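Local coordinates for protein dihydroorotate dehydrogenase (Schistosoma mansoni, PDB 6UY4) that probably oxidises (S)-dihydroorotate to orotate in de novo pyrimidine synthesis, using FMN as cofactor and passing the electrons to a quinone, at residues Glu338-Lys343 / Ser349-Tyr354. Numbering follows the deposited sequence.
Sequences EDALSK and SLVQLY. With FMN (flavin mononucleotide), chain G.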
loop_
_atom_site.group_PDB
_atom_site.type_symbol
_atom_site.label_atom_id
_atom_site.label_comp_id
_atom_site.label_asym_id
_atom_site.label_seq_id
_atom_site.Cartn_x
_atom_site.Cartn_y
_atom_site.Cartn_z
ATOM N N GLU A 338 19.191 -0.229 -1.359
ATOM C CA GLU A 338 19.500 -1.655 -1.357
ATOM C C GLU A 338 18.309 -2.484 -0.895
ATOM O O GLU A 338 18.199 -3.658 -1.260
ATOM C CB GLU A 338 20.725 -1.925 -0.484
ATOM C CG GLU A 338 20.480 -1.812 1.006
ATOM C CD GLU A 338 21.670 -2.275 1.825
ATOM O OE1 GLU A 338 22.638 -2.794 1.231
ATOM O OE2 GLU A 338 21.636 -2.121 3.065
ATOM N N ASP A 339 17.404 -1.893 -0.108
ATOM C CA ASP A 339 16.186 -2.604 0.262
ATOM C C ASP A 339 15.299 -2.828 -0.954
ATOM O O ASP A 339 14.793 -3.935 -1.174
ATOM C CB ASP A 339 15.423 -1.836 1.342
ATOM C CG ASP A 339 16.225 -1.655 2.613
ATOM O OD1 ASP A 339 16.248 -0.525 3.144
ATOM O OD2 ASP A 339 16.844 -2.638 3.073
ATOM N N ALA A 340 15.099 -1.781 -1.759
ATOM C CA ALA A 340 14.298 -1.923 -2.970
ATOM C C ALA A 340 14.967 -2.864 -3.962
ATOM O O ALA A 340 14.289 -3.634 -4.654
ATOM C CB ALA A 340 14.056 -0.554 -3.604
ATOM N N LEU A 341 16.299 -2.822 -4.043
ATOM C CA LEU A 341 17.007 -3.726 -4.943
ATOM C C LEU A 341 16.886 -5.172 -4.479
ATOM O O LEU A 341 16.818 -6.091 -5.304
ATOM C CB LEU A 341 18.474 -3.315 -5.057
ATOM C CG LEU A 341 19.307 -4.107 -6.065
ATOM C CD1 LEU A 341 18.642 -4.085 -7.433
ATOM C CD2 LEU A 341 20.723 -3.561 -6.148
ATOM N N SER A 342 16.861 -5.393 -3.162
ATOM C CA SER A 342 16.649 -6.741 -2.644
ATOM C C SER A 342 15.284 -7.276 -3.062
ATOM O O SER A 342 15.161 -8.439 -3.465
ATOM C CB SER A 342 16.786 -6.748 -1.122
ATOM O OG SER A 342 18.069 -6.300 -0.721
ATOM N N LYS A 343 14.250 -6.434 -2.984
ATOM C CA LYS A 343 12.917 -6.859 -3.398
ATOM C C LYS A 343 12.846 -7.069 -4.905
ATOM O O LYS A 343 12.229 -8.035 -5.371
ATOM C CB LYS A 343 11.874 -5.833 -2.953
ATOM C CG LYS A 343 11.665 -5.758 -1.448
ATOM C CD LYS A 343 10.509 -4.834 -1.098
ATOM C CE LYS A 343 10.312 -4.734 0.407
ATOM N NZ LYS A 343 9.956 -6.044 1.021
ATOM N N SER A 349 8.617 -6.538 -9.591
ATOM C CA SER A 349 8.761 -5.627 -10.718
ATOM C C SER A 349 8.533 -4.173 -10.335
ATOM O O SER A 349 9.026 -3.278 -11.029
ATOM C CB SER A 349 7.791 -6.012 -11.842
ATOM O OG SER A 349 8.088 -7.302 -12.349
ATOM N N LEU A 350 7.799 -3.927 -9.254
ATOM C CA LEU A 350 7.603 -2.595 -8.704
ATOM C C LEU A 350 7.819 -2.654 -7.199
ATOM O O LEU A 350 7.793 -3.726 -6.590
ATOM C CB LEU A 350 6.203 -2.052 -9.019
ATOM C CG LEU A 350 5.870 -1.806 -10.491
ATOM C CD1 LEU A 350 4.419 -1.379 -10.653
ATOM C CD2 LEU A 350 6.805 -0.763 -11.083
ATOM N N VAL A 351 8.039 -1.484 -6.599
ATOM C CA VAL A 351 8.227 -1.377 -5.158
ATOM C C VAL A 351 7.440 -0.181 -4.639
ATOM O O VAL A 351 7.252 0.816 -5.342
ATOM C CB VAL A 351 9.719 -1.257 -4.770
ATOM C CG1 VAL A 351 10.455 -2.559 -5.057
ATOM C CG2 VAL A 351 10.373 -0.096 -5.496
ATOM N N GLN A 352 6.973 -0.294 -3.396
ATOM C CA GLN A 352 6.205 0.760 -2.749
ATOM C C GLN A 352 6.703 0.943 -1.321
ATOM O O GLN A 352 7.330 0.055 -0.740
ATOM C CB GLN A 352 4.701 0.453 -2.745
ATOM C CG GLN A 352 4.070 0.377 -4.125
ATOM C CD GLN A 352 2.622 -0.075 -4.081
ATOM O OE1 GLN A 352 2.083 -0.370 -3.014
ATOM N NE2 GLN A 352 1.986 -0.136 -5.245
ATOM N N LEU A 353 6.409 2.115 -0.761
ATOM C CA LEU A 353 6.829 2.447 0.593
ATOM C C LEU A 353 5.769 3.326 1.241
ATOM O O LEU A 353 4.834 3.799 0.589
ATOM C CB LEU A 353 8.201 3.135 0.600
ATOM C CG LEU A 353 8.385 4.410 -0.231
ATOM C CD1 LEU A 353 8.049 5.663 0.572
ATOM C CD2 LEU A 353 9.800 4.490 -0.784
ATOM N N TYR A 354 5.932 3.548 2.544
ATOM C CA TYR A 354 4.994 4.359 3.309
ATOM C C TYR A 354 5.684 4.925 4.542
ATOM O O TYR A 354 5.778 6.145 4.704
ATOM C CB TYR A 354 3.773 3.525 3.713
ATOM C CG TYR A 354 2.600 4.308 4.270
ATOM C CD1 TYR A 354 1.368 4.283 3.635
ATOM C CD2 TYR A 354 2.716 5.057 5.438
ATOM C CE1 TYR A 354 0.294 4.983 4.138
ATOM C CE2 TYR A 354 1.646 5.766 5.943
ATOM C CZ TYR A 354 0.436 5.725 5.289
ATOM O OH TYR A 354 -0.637 6.426 5.789
HETATM N N1 FMN G . -2.565 -0.854 3.047
HETATM C C2 FMN G . -3.709 -1.024 2.293
HETATM O O2 FMN G . -3.754 -1.901 1.433
HETATM N N3 FMN G . -4.804 -0.211 2.501
HETATM C C4 FMN G . -4.762 0.777 3.464
HETATM O O4 FMN G . -5.739 1.501 3.649
HETATM C C4A FMN G . -3.612 0.951 4.225
HETATM N N5 FMN G . -3.564 1.935 5.190
HETATM C C5A FMN G . -2.421 2.110 5.942
HETATM C C6 FMN G . -2.379 3.106 6.912
HETATM C C7 FMN G . -1.234 3.287 7.677
HETATM C C7M FMN G . -1.195 4.362 8.722
HETATM C C8 FMN G . -0.126 2.470 7.470
HETATM C C8M FMN G . 1.113 2.663 8.293
HETATM C C9 FMN G . -0.170 1.473 6.500
HETATM C C9A FMN G . -1.316 1.290 5.732
HETATM N N10 FMN G . -1.366 0.303 4.763
HETATM C C10 FMN G . -2.512 0.131 4.013
HETATM C "C1'" FMN G . -0.192 -0.597 4.519
HETATM C "C2'" FMN G . 0.761 0.027 3.507
HETATM O "O2'" FMN G . 0.061 0.352 2.327
HETATM C "C3'" FMN G . 1.890 -0.933 3.160
HETATM O "O3'" FMN G . 1.349 -2.179 2.778
HETATM C "C4'" FMN G . 2.855 -1.139 4.323
HETATM O "O4'" FMN G . 2.813 -0.042 5.210
HETATM C "C5'" FMN G . 4.261 -1.281 3.765
HETATM O "O5'" FMN G . 5.216 -1.212 4.793
HETATM P P FMN G . 6.244 0.024 4.808
HETATM O O1P FMN G . 7.201 -0.175 5.956
HETATM O O2P FMN G . 6.990 0.104 3.497
HETATM O O3P FMN G . 5.463 1.293 5.031
#
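In the last beta-alpha-beta unit of the dihydroorotate dehydrogenase barrel, helix 337-346 is fastened to strand 350-353 through one helix-facing side chain, Val-351, which meets Ala-340 and Lys-343. Of the valine's two methyl groups, CG1 touches both residues and CG2 only Ala-340. With CG1 beside its own backbone N (chi1 -68°), that branch reaches the helix backbone and lies 4.0 Å from Ala-340 O, and the same methyl touches Lys-343 CB at 4.1 Å. Its twin, CG2, meets the methyl of the alanine, Ala-340 CB, at 4.2 Å. Ala-340 and Lys-343 are three positions apart, about one turn, on the helix face turned to the strand, and no hydrogen bond crosses between the segments.

Alternate residues of a TIM-barrel strand point to the helix layer and to the barrel core: Val-351 faces the helices, whereas Gln-352 turns into the core, where its NE2 hydrogen-bonds to Glu-111 OE1 and His-109 NE2. Helix 364-376 closes over Ala-340 through Val-368 and Ile-372. Lys-343 gives the valine only the base of its chain; the rest runs off extended, bends at its last torsion (chi4 -62°) and delivers NZ to the hydroxyls of Ser-311 and Thr-312.

Beyond its helix-facing valine, the strand opens onto the flavin at its C-terminal end, the end of the barrel where TIM-barrel active sites lie. Leu-353 CA lies 3.7 Å from the phosphate oxygen O2P of FMN, and one face of the Tyr-354 ring receives the dimethylbenzene end of the isoalloxazine, with FMN C8 3.9 Å above the ring plane and offset toward the rim.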